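Local structure of dihydroorotate dehydrogenase (6UY4) at residues A[113-118]-A[146-151]; A[167-172]-A[198-203]; A[182-187]-A[223-228]. The protein probably catalyses the quinone-dependent oxidation of (S)-dihydroorotate to orotate, the fourth step of de novo pyrimidine synthesis, with bound FMN as cofactor. All coordinates share one frame; numbering follows the deposited sequence.

How the contacts relate
The three contacts are neighbours in one beta/alpha-barrel domain. Contact 1 closes before contact 2 opens along the chain, whereas the segments of contacts 2 and 3 alternate, since helix 179-190 lies between strands 165-170 and 196-200. The centre of contact 2 is about 12 Å from that of contact 1 and about 11 Å from that of contact 3. Strands 109-115, 165-170 and 196-200 are consecutive in the parallel sheet, and Val115 O lies 2.9 Å from Gly171 N, a probable hydrogen bond. Contacts 1 and 2 place Thr114, Asn169 and Asn200 around the pyrimidine edge of the flavin, while contact 3 packs helices outside the strands.

Contact 1 of 3, residues A[113-118]-A[146-151]; sequences GTVTPN and DGHDAV. With FMN (flavin mononucleotide), chain G.
The imidazole of His148 lies over the backbone of Pro117, whose CA sits 3.4 Å from the ring centroid and only 2° off the ring normal, the geometry of a CH-pi contact over a face. Proline and imidazole extend alongside each other, with Pro117 CG 3.7 Å from His148 NE2. One nearly straight backbone bond fixes this register: His148 N donates to Pro117 O at 3.0 Å with 174° at the hydrogen, approaching from above the carbonyl plane. The first torsion of His148 (chi1 -81°) sets CG anti to its carbonyl carbon and swings the ring across the proline. Val115 divides its branches: CG1 meets the His148 ring near its plane, at its edge, while CG2 reaches Val151 CG1 at 3.9 Å, the valine branches passing antiparallel. Thr116 OG1 reaches past the proline in sequence and donates to Asn118 O at 2.8 Å, tying together the residues that flank it. Phe190 of helix 179-190 adds an edge-to-face partner to His148. On the strand, Thr114 follows a cis peptide and binds the flavin twice: its N donates to FMN O4 at 3.2 Å, and its OG1 accepts from FMN N3 at 2.7 Å. Because N3 supplies the proton there, the hydroxyl can donate to Asn169 OD1. The chemistry thus implies a flavin-binding strand end followed by a seam of one backbone bond, a CH-pi contact and a valine pair.

Contact 2 of 3, residues A[167-172]-A[198-203]; sequences GVNLGC and VINVSS. With FMN (flavin mononucleotide), chain G.
Segments 167-172 and 198-203 pair as parallel strands whose short axes pass 4.8 Å apart at 28°, with Asn169 bridged to Val198. Two backbone bonds define the pairing: Val198 N donates to Val168 O at 2.9 Å, and Leu170 N donates to Val198 O at 2.8 Å. Asn169 and Val198 put their side chains on the same face, and there Val198 CG1 comes within 3.3 Å of Asn169 ND2. With its CG anti to the backbone N (chi1 -173°), Asn169 extends its amide to Asn200. Asn169 ND2 donates to Asn200 OD1 at 2.8 Å; the acceptor lies in the donor's amide plane, yet the two amide planes are turned 75° apart. That bond leaves the other end of the Asn200 amide turned to the cofactor, where Asn200 ND2 donates to FMN O2 at 2.7 Å. Asn169 itself lines the FMN pocket and, besides its bond to Thr114, is held by Glu111 at ND2; its bond to Asn200 OD1 is consistent with orienting that amide. On the opposite face, Leu170 and Ile199 lie against helix 179-190, Leu170 touching Val187 and Ile199 touching Tyr183. Strand 165-170, helix 179-190 and strand 196-200 form a beta-alpha-beta unit of the TIM barrel, in which the C-terminal ends of the strands carry the flavin site, as is usual in this fold.

Contact 3 of 3, residues A[182-187]-A[223-228]; sequences DYVAGV and SKVLAA
Lys224 O receives the N-H of Ala228 at 3.0 Å, a regular helical bond, and the same oxygen is approached by Val184 CG2 of the neighbouring helix at 3.8 Å. No hydrogen bond crosses between the segments, so aliphatic groups carry the contact. Val184 uses both branches: CG1 is placed anti to the backbone N (chi1 169°) and meets Ala228 CB at 3.6 Å, while CG2 lies 3.8 Å from Lys224 CB, the two side chains roughly perpendicular. One turn later, Val187 CG2 reaches Val225 CG1 at 3.7 Å, again crosswise. The short helical axes pass 8.9 Å apart, 20° from parallel, with the small Ala228 at the interface. Lys224 leads its extended chain away from the interface beyond CB. Toward the sheet, Tyr183 and Val225 both rest on Ile199 of strand 196-200, and Val187 rests on Leu197; at the N-terminal part of segment 182-187, Asp182 OD2 accepts from Asn173 N. Two nearly parallel helices, side by side over a parallel strand lying between them in sequence, belong to the outer helical layer of a TIM barrel.

Contact 1 of 3, residues A[113-118]-A[146-151]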
loop_
_atom_site.group_PDB
_atom_site.type_symbol
_atom_site.label_atom_id
_atom_site.label_comp_id
_atom_site.label_asym_id
_atom_site.label_seq_id
_atom_site.Cartn_x
_atom_site.Cartn_y
_atom_site.Cartn_z
ATOM N N GLY A 113 -1.903 3.573 -7.114
ATOM C CA GLY A 113 -3.070 2.719 -7.027
ATOM C C GLY A 113 -3.881 2.997 -5.780
ATOM O O GLY A 113 -3.494 3.843 -4.966
ATOM N N THR A 114 -4.996 2.293 -5.600
ATOM C CA THR A 114 -5.439 1.239 -6.509
ATOM C C THR A 114 -6.193 1.801 -7.713
ATOM O O THR A 114 -7.058 2.664 -7.567
ATOM C CB THR A 114 -6.343 0.227 -5.769
ATOM O OG1 THR A 114 -5.558 -0.525 -4.834
ATOM C CG2 THR A 114 -7.012 -0.726 -6.743
ATOM N N VAL A 115 -5.854 1.306 -8.903
ATOM C CA VAL A 115 -6.438 1.763 -10.158
ATOM C C VAL A 115 -7.413 0.706 -10.658
ATOM O O VAL A 115 -7.071 -0.480 -10.731
ATOM C CB VAL A 115 -5.355 2.049 -11.213
ATOM C CG1 VAL A 115 -5.978 2.639 -12.469
ATOM C CG2 VAL A 115 -4.295 2.979 -10.649
ATOM N N THR A 116 -8.622 1.139 -10.999
ATOM C CA THR A 116 -9.661 0.310 -11.588
ATOM C C THR A 116 -9.749 0.563 -13.086
ATOM O O THR A 116 -9.294 1.600 -13.577
ATOM C CB THR A 116 -11.014 0.606 -10.929
ATOM O OG1 THR A 116 -11.304 2.006 -11.032
ATOM C CG2 THR A 116 -10.996 0.199 -9.461
ATOM N N PRO A 117 -10.315 -0.381 -13.858
ATOM C CA PRO A 117 -10.436 -0.167 -15.309
ATOM C C PRO A 117 -11.236 1.076 -15.666
ATOM O O PRO A 117 -10.738 1.959 -16.372
ATOM C CB PRO A 117 -11.138 -1.444 -15.791
ATOM C CG PRO A 117 -10.751 -2.472 -14.793
ATOM C CD PRO A 117 -10.695 -1.753 -13.474
ATOM N N ASN A 118 -12.484 1.156 -15.183
ATOM C CA ASN A 118 -13.293 2.339 -15.434
ATOM C C ASN A 118 -13.153 3.335 -14.287
ATOM O O ASN A 118 -12.891 2.941 -13.145
ATOM C CB ASN A 118 -14.761 1.956 -15.597
ATOM C CG ASN A 118 -14.985 0.970 -16.726
ATOM O OD1 ASN A 118 -14.358 1.062 -17.781
ATOM N ND2 ASN A 118 -15.884 0.016 -16.507
ATOM N N ASP A 146 -9.379 7.090 -11.067
ATOM C CA ASP A 146 -9.675 7.801 -12.304
ATOM C C ASP A 146 -9.717 6.886 -13.523
ATOM O O ASP A 146 -9.896 7.379 -14.641
ATOM C CB ASP A 146 -8.643 8.910 -12.533
ATOM C CG ASP A 146 -8.758 10.032 -11.522
ATOM O OD1 ASP A 146 -9.647 9.956 -10.647
ATOM O OD2 ASP A 146 -7.961 10.991 -11.604
ATOM N N GLY A 147 -9.555 5.581 -13.340
ATOM C CA GLY A 147 -9.588 4.639 -14.437
ATOM C C GLY A 147 -8.201 4.315 -14.966
ATOM O O GLY A 147 -7.200 4.954 -14.634
ATOM N N HIS A 148 -8.157 3.287 -15.817
ATOM C CA HIS A 148 -6.888 2.854 -16.395
ATOM C C HIS A 148 -6.284 3.939 -17.278
ATOM O O HIS A 148 -5.094 4.253 -17.168
ATOM C CB HIS A 148 -7.085 1.568 -17.196
ATOM C CG HIS A 148 -7.113 0.329 -16.359
ATOM N ND1 HIS A 148 -6.942 0.351 -14.992
ATOM C CD2 HIS A 148 -7.289 -0.970 -16.695
ATOM C CE1 HIS A 148 -7.014 -0.882 -14.521
ATOM N NE2 HIS A 148 -7.225 -1.703 -15.535
ATOM N N ASP A 149 -7.096 4.529 -18.157
ATOM C CA ASP A 149 -6.566 5.437 -19.170
ATOM C C ASP A 149 -6.019 6.719 -18.552
ATOM O O ASP A 149 -4.950 7.198 -18.951
ATOM C CB ASP A 149 -7.650 5.756 -20.198
ATOM C CG ASP A 149 -8.160 4.518 -20.909
ATOM O OD1 ASP A 149 -7.696 3.408 -20.576
ATOM O OD2 ASP A 149 -9.023 4.656 -21.801
ATOM N N ALA A 150 -6.737 7.293 -17.583
ATOM C CA ALA A 150 -6.291 8.548 -16.985
ATOM C C ALA A 150 -4.986 8.364 -16.218
ATOM O O ALA A 150 -4.089 9.211 -16.294
ATOM C CB ALA A 150 -7.378 9.110 -16.070
ATOM N N VAL A 151 -4.859 7.260 -15.479
ATOM C CA VAL A 151 -3.638 7.020 -14.718
ATOM C C VAL A 151 -2.500 6.594 -15.639
ATOM O O VAL A 151 -1.336 6.936 -15.397
ATOM C CB VAL A 151 -3.896 5.979 -13.613
ATOM C CG1 VAL A 151 -2.642 5.755 -12.780
ATOM C CG2 VAL A 151 -5.049 6.424 -12.728
HETATM N N1 FMN G . -4.061 -0.316 -0.020
HETATM C C2 FMN G . -4.213 -0.759 -1.319
HETATM O O2 FMN G . -3.697 -1.817 -1.672
HETATM N N3 FMN G . -4.943 -0.016 -2.224
HETATM C C4 FMN G . -5.526 1.173 -1.835
HETATM O O4 FMN G . -6.177 1.834 -2.642
HETATM C C4A FMN G . -5.375 1.622 -0.528
HETATM N N5 FMN G . -5.956 2.809 -0.134
HETATM C C5A FMN G . -5.803 3.255 1.163
HETATM C C6 FMN G . -6.390 4.454 1.553
HETATM C C7 FMN G . -6.244 4.910 2.857
HETATM C C7M FMN G . -6.880 6.204 3.273
HETATM C C8 FMN G . -5.507 4.165 3.773
HETATM C C8M FMN G . -5.347 4.655 5.182
HETATM C C9 FMN G . -4.922 2.965 3.381
HETATM C C9A FMN G . -5.066 2.507 2.076
HETATM N N10 FMN G . -4.483 1.316 1.677
HETATM C C10 FMN G . -4.640 0.872 0.379
HETATM C "C1'" FMN G . -3.688 0.487 2.641
HETATM C "C2'" FMN G . -2.231 0.930 2.653
HETATM O "O2'" FMN G . -1.710 0.902 1.343
HETATM C "C3'" FMN G . -1.392 0.015 3.534
HETATM O "O3'" FMN G . -1.602 -1.327 3.155
HETATM C "C4'" FMN G . -1.717 0.176 5.015
HETATM O "O4'" FMN G . -2.279 1.446 5.270
HETATM C "C5'" FMN G . -0.433 0.026 5.813
HETATM O "O5'" FMN G . -0.624 0.420 7.148
HETATM P P FMN G . 0.172 1.707 7.691
HETATM O O1P FMN G . -0.147 1.871 9.156
HETATM O O2P FMN G . 1.658 1.534 7.483
HETATM O O3P FMN G . -0.313 2.922 6.942
#

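Contact 2 of 3, residues A[167-172]-A[198-203]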
loop_
_atom_site.group_PDB
_atom_site.type_symbol
_atom_site.label_atom_id
_atom_site.label_comp_id
_atom_site.label_asym_id
_atom_site.label_seq_id
_atom_site.Cartn_x
_atom_site.Cartn_y
_atom_site.Cartn_z
ATOM N N GLY A 167 5.488 1.234 -8.702
ATOM C CA GLY A 167 4.629 0.085 -8.896
ATOM C C GLY A 167 3.186 0.505 -9.071
ATOM O O GLY A 167 2.812 1.617 -8.686
ATOM N N VAL A 168 2.363 -0.362 -9.653
ATOM C CA VAL A 168 0.952 -0.078 -9.880
ATOM C C VAL A 168 0.125 -1.158 -9.201
ATOM O O VAL A 168 0.355 -2.353 -9.418
ATOM C CB VAL A 168 0.618 0.004 -11.381
ATOM C CG1 VAL A 168 -0.866 0.263 -11.576
ATOM C CG2 VAL A 168 1.439 1.097 -12.044
ATOM N N ASN A 169 -0.832 -0.736 -8.377
ATOM C CA ASN A 169 -1.731 -1.639 -7.675
ATOM C C ASN A 169 -3.045 -1.714 -8.444
ATOM O O ASN A 169 -3.760 -0.713 -8.557
ATOM C CB ASN A 169 -1.968 -1.166 -6.242
ATOM C CG ASN A 169 -2.757 -2.163 -5.422
ATOM O OD1 ASN A 169 -3.970 -2.298 -5.585
ATOM N ND2 ASN A 169 -2.073 -2.865 -4.528
ATOM N N LEU A 170 -3.363 -2.898 -8.960
ATOM C CA LEU A 170 -4.517 -3.077 -9.829
ATOM C C LEU A 170 -5.737 -3.521 -9.031
ATOM O O LEU A 170 -5.623 -4.283 -8.067
ATOM C CB LEU A 170 -4.203 -4.103 -10.917
ATOM C CG LEU A 170 -2.897 -3.843 -11.668
ATOM C CD1 LEU A 170 -2.530 -5.032 -12.535
ATOM C CD2 LEU A 170 -3.010 -2.581 -12.506
ATOM N N GLY A 171 -6.909 -3.036 -9.445
ATOM C CA GLY A 171 -8.157 -3.395 -8.805
ATOM C C GLY A 171 -9.260 -3.572 -9.831
ATOM O O GLY A 171 -9.045 -3.417 -11.033
ATOM N N CYS A 172 -10.448 -3.901 -9.329
ATOM C CA CYS A 172 -11.620 -4.110 -10.163
ATOM C C CYS A 172 -12.706 -3.105 -9.801
ATOM O O CYS A 172 -12.738 -2.560 -8.693
ATOM C CB CYS A 172 -12.163 -5.538 -10.017
ATOM S SG CYS A 172 -12.803 -5.927 -8.375
ATOM N N VAL A 198 0.807 -5.107 -8.574
ATOM C CA VAL A 198 0.273 -5.667 -7.338
ATOM C C VAL A 198 -1.207 -5.960 -7.531
ATOM O O VAL A 198 -1.920 -5.203 -8.199
ATOM C CB VAL A 198 0.483 -4.715 -6.140
ATOM C CG1 VAL A 198 0.064 -5.389 -4.841
ATOM C CG2 VAL A 198 1.928 -4.265 -6.061
ATOM N N ILE A 199 -1.666 -7.065 -6.947
ATOM C CA ILE A 199 -3.075 -7.438 -6.943
ATOM C C ILE A 199 -3.489 -7.700 -5.502
ATOM O O ILE A 199 -2.835 -8.477 -4.796
ATOM C CB ILE A 199 -3.343 -8.675 -7.820
ATOM C CG1 ILE A 199 -2.960 -8.384 -9.271
ATOM C CG2 ILE A 199 -4.802 -9.094 -7.721
ATOM C CD1 ILE A 199 -3.187 -9.541 -10.203
ATOM N N ASN A 200 -4.568 -7.054 -5.068
ATOM C CA ASN A 200 -5.044 -7.192 -3.699
ATOM C C ASN A 200 -5.920 -8.432 -3.569
ATOM O O ASN A 200 -6.911 -8.578 -4.293
ATOM C CB ASN A 200 -5.822 -5.949 -3.276
ATOM C CG ASN A 200 -4.923 -4.769 -2.983
ATOM O OD1 ASN A 200 -3.741 -4.770 -3.332
ATOM N ND2 ASN A 200 -5.477 -3.751 -2.335
ATOM N N VAL A 201 -5.554 -9.326 -2.649
ATOM C CA VAL A 201 -6.435 -10.428 -2.287
ATOM C C VAL A 201 -7.628 -9.876 -1.520
ATOM O O VAL A 201 -7.479 -9.018 -0.639
ATOM C CB VAL A 201 -5.678 -11.478 -1.456
ATOM C CG1 VAL A 201 -6.631 -12.555 -0.954
ATOM C CG2 VAL A 201 -4.564 -12.098 -2.270
ATOM N N SER A 202 -8.822 -10.352 -1.864
ATOM C CA SER A 202 -10.038 -9.871 -1.220
ATOM C C SER A 202 -10.016 -10.200 0.267
ATOM O O SER A 202 -9.842 -11.361 0.655
ATOM C CB SER A 202 -11.264 -10.494 -1.883
ATOM O OG SER A 202 -11.459 -11.827 -1.446
ATOM N N SER A 203 -10.182 -9.174 1.096
ATOM C CA SER A 203 -10.176 -9.372 2.532
ATOM C C SER A 203 -11.446 -10.095 2.965
ATOM O O SER A 203 -12.509 -9.908 2.368
ATOM C CB SER A 203 -10.071 -8.033 3.258
ATOM O OG SER A 203 -10.258 -8.190 4.654
HETATM N N1 FMN G . -4.061 -0.316 -0.020
HETATM C C2 FMN G . -4.213 -0.759 -1.319
HETATM O O2 FMN G . -3.697 -1.817 -1.672
HETATM N N3 FMN G . -4.943 -0.016 -2.224
HETATM C C4 FMN G . -5.526 1.173 -1.835
HETATM O O4 FMN G . -6.177 1.834 -2.642
HETATM C C4A FMN G . -5.375 1.622 -0.528
HETATM N N5 FMN G . -5.956 2.809 -0.134
HETATM C C5A FMN G . -5.803 3.255 1.163
HETATM C C6 FMN G . -6.390 4.454 1.553
HETATM C C7 FMN G . -6.244 4.910 2.857
HETATM C C7M FMN G . -6.880 6.204 3.273
HETATM C C8 FMN G . -5.507 4.165 3.773
HETATM C C8M FMN G . -5.347 4.655 5.182
HETATM C C9 FMN G . -4.922 2.965 3.381
HETATM C C9A FMN G . -5.066 2.507 2.076
HETATM N N10 FMN G . -4.483 1.316 1.677
HETATM C C10 FMN G . -4.640 0.872 0.379
HETATM C "C1'" FMN G . -3.688 0.487 2.641
HETATM C "C2'" FMN G . -2.231 0.930 2.653
HETATM O "O2'" FMN G . -1.710 0.902 1.343
HETATM C "C3'" FMN G . -1.392 0.015 3.534
HETATM O "O3'" FMN G . -1.602 -1.327 3.155
HETATM C "C4'" FMN G . -1.717 0.176 5.015
HETATM O "O4'" FMN G . -2.279 1.446 5.270
HETATM C "C5'" FMN G . -0.433 0.026 5.813
HETATM O "O5'" FMN G . -0.624 0.420 7.148
HETATM P P FMN G . 0.172 1.707 7.691
HETATM O O1P FMN G . -0.147 1.871 9.156
HETATM O O2P FMN G . 1.658 1.534 7.483
HETATM O O3P FMN G . -0.313 2.922 6.942
#

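Contact 3 of 3, residues A[182-187]-A[223-228]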
loop_
_atom_site.group_PDB
_atom_site.type_symbol
_atom_site.label_atom_id
_atom_site.label_comp_id
_atom_site.label_asym_id
_atom_site.label_seq_id
_atom_site.Cartn_x
_atom_site.Cartn_y
_atom_site.Cartn_z
ATOM N N ASP A 182 -10.879 -7.763 -14.965
ATOM C CA ASP A 182 -10.393 -6.424 -14.650
ATOM C C ASP A 182 -8.928 -6.454 -14.235
ATOM O O ASP A 182 -8.147 -5.580 -14.631
ATOM C CB ASP A 182 -11.245 -5.797 -13.549
ATOM C CG ASP A 182 -12.662 -5.510 -14.001
ATOM O OD1 ASP A 182 -13.088 -6.081 -15.029
ATOM O OD2 ASP A 182 -13.346 -4.706 -13.335
ATOM N N TYR A 183 -8.538 -7.448 -13.433
ATOM C CA TYR A 183 -7.138 -7.574 -13.046
ATOM C C TYR A 183 -6.260 -7.893 -14.249
ATOM O O TYR A 183 -5.148 -7.366 -14.370
ATOM C CB TYR A 183 -6.982 -8.645 -11.967
ATOM C CG TYR A 183 -7.645 -8.295 -10.654
ATOM C CD1 TYR A 183 -7.169 -7.251 -9.871
ATOM C CD2 TYR A 183 -8.740 -9.014 -10.189
ATOM C CE1 TYR A 183 -7.766 -6.928 -8.670
ATOM C CE2 TYR A 183 -9.345 -8.697 -8.986
ATOM C CZ TYR A 183 -8.854 -7.653 -8.232
ATOM O OH TYR A 183 -9.450 -7.333 -7.034
ATOM N N VAL A 184 -6.747 -8.749 -15.151
ATOM C CA VAL A 184 -5.990 -9.070 -16.358
ATOM C C VAL A 184 -5.843 -7.836 -17.239
ATOM O O VAL A 184 -4.771 -7.581 -17.802
ATOM C CB VAL A 184 -6.660 -10.234 -17.115
ATOM C CG1 VAL A 184 -6.046 -10.402 -18.494
ATOM C CG2 VAL A 184 -6.534 -11.524 -16.319
ATOM N N ALA A 185 -6.913 -7.047 -17.367
ATOM C CA ALA A 185 -6.834 -5.818 -18.150
ATOM C C ALA A 185 -5.816 -4.853 -17.554
ATOM O O ALA A 185 -5.094 -4.169 -18.288
ATOM C CB ALA A 185 -8.210 -5.160 -18.241
ATOM N N GLY A 186 -5.739 -4.793 -16.224
ATOM C CA GLY A 186 -4.743 -3.946 -15.591
ATOM C C GLY A 186 -3.324 -4.423 -15.844
ATOM O O GLY A 186 -2.418 -3.613 -16.056
ATOM N N VAL A 187 -3.111 -5.741 -15.818
ATOM C CA VAL A 187 -1.784 -6.285 -16.100
ATOM C C VAL A 187 -1.361 -5.941 -17.521
ATOM O O VAL A 187 -0.201 -5.595 -17.775
ATOM C CB VAL A 187 -1.761 -7.806 -15.855
ATOM C CG1 VAL A 187 -0.415 -8.388 -16.255
ATOM C CG2 VAL A 187 -2.059 -8.116 -14.400
ATOM N N SER A 223 -3.756 -17.693 -12.576
ATOM C CA SER A 223 -3.463 -18.344 -13.849
ATOM C C SER A 223 -3.678 -17.385 -15.014
ATOM O O SER A 223 -2.813 -17.245 -15.886
ATOM C CB SER A 223 -4.327 -19.596 -14.007
ATOM O OG SER A 223 -3.988 -20.302 -15.187
ATOM N N LYS A 224 -4.830 -16.712 -15.041
ATOM C CA LYS A 224 -5.107 -15.762 -16.112
ATOM C C LYS A 224 -4.176 -14.557 -16.042
ATOM O O LYS A 224 -3.750 -14.034 -17.078
ATOM C CB LYS A 224 -6.566 -15.312 -16.050
ATOM C CG LYS A 224 -7.574 -16.416 -16.323
ATOM C CD LYS A 224 -8.993 -15.937 -16.067
ATOM C CE LYS A 224 -10.012 -17.001 -16.433
ATOM N NZ LYS A 224 -11.382 -16.638 -15.973
ATOM N N VAL A 225 -3.851 -14.104 -14.829
ATOM C CA VAL A 225 -2.982 -12.941 -14.678
ATOM C C VAL A 225 -1.576 -13.251 -15.180
ATOM O O VAL A 225 -0.961 -12.439 -15.882
ATOM C CB VAL A 225 -2.973 -12.471 -13.212
ATOM C CG1 VAL A 225 -1.793 -11.551 -12.951
ATOM C CG2 VAL A 225 -4.277 -11.761 -12.884
ATOM N N LEU A 226 -1.049 -14.431 -14.842
ATOM C CA LEU A 226 0.285 -14.797 -15.307
ATOM C C LEU A 226 0.314 -15.030 -16.812
ATOM O O LEU A 226 1.340 -14.779 -17.455
ATOM C CB LEU A 226 0.781 -16.036 -14.565
ATOM C CG LEU A 226 1.121 -15.799 -13.093
ATOM C CD1 LEU A 226 1.685 -17.057 -12.467
ATOM C CD2 LEU A 226 2.095 -14.638 -12.955
ATOM N N ALA A 227 -0.789 -15.509 -17.389
ATOM C CA ALA A 227 -0.861 -15.654 -18.838
ATOM C C ALA A 227 -0.774 -14.297 -19.525
ATOM O O ALA A 227 -0.041 -14.128 -20.507
ATOM C CB ALA A 227 -2.150 -16.376 -19.228
ATOM N N ALA A 228 -1.523 -13.314 -19.017
ATOM C CA ALA A 228 -1.435 -11.962 -19.556
ATOM C C ALA A 228 -0.050 -11.372 -19.333
ATOM O O ALA A 228 0.478 -10.661 -20.197
ATOM C CB ALA A 228 -2.503 -11.074 -18.920
#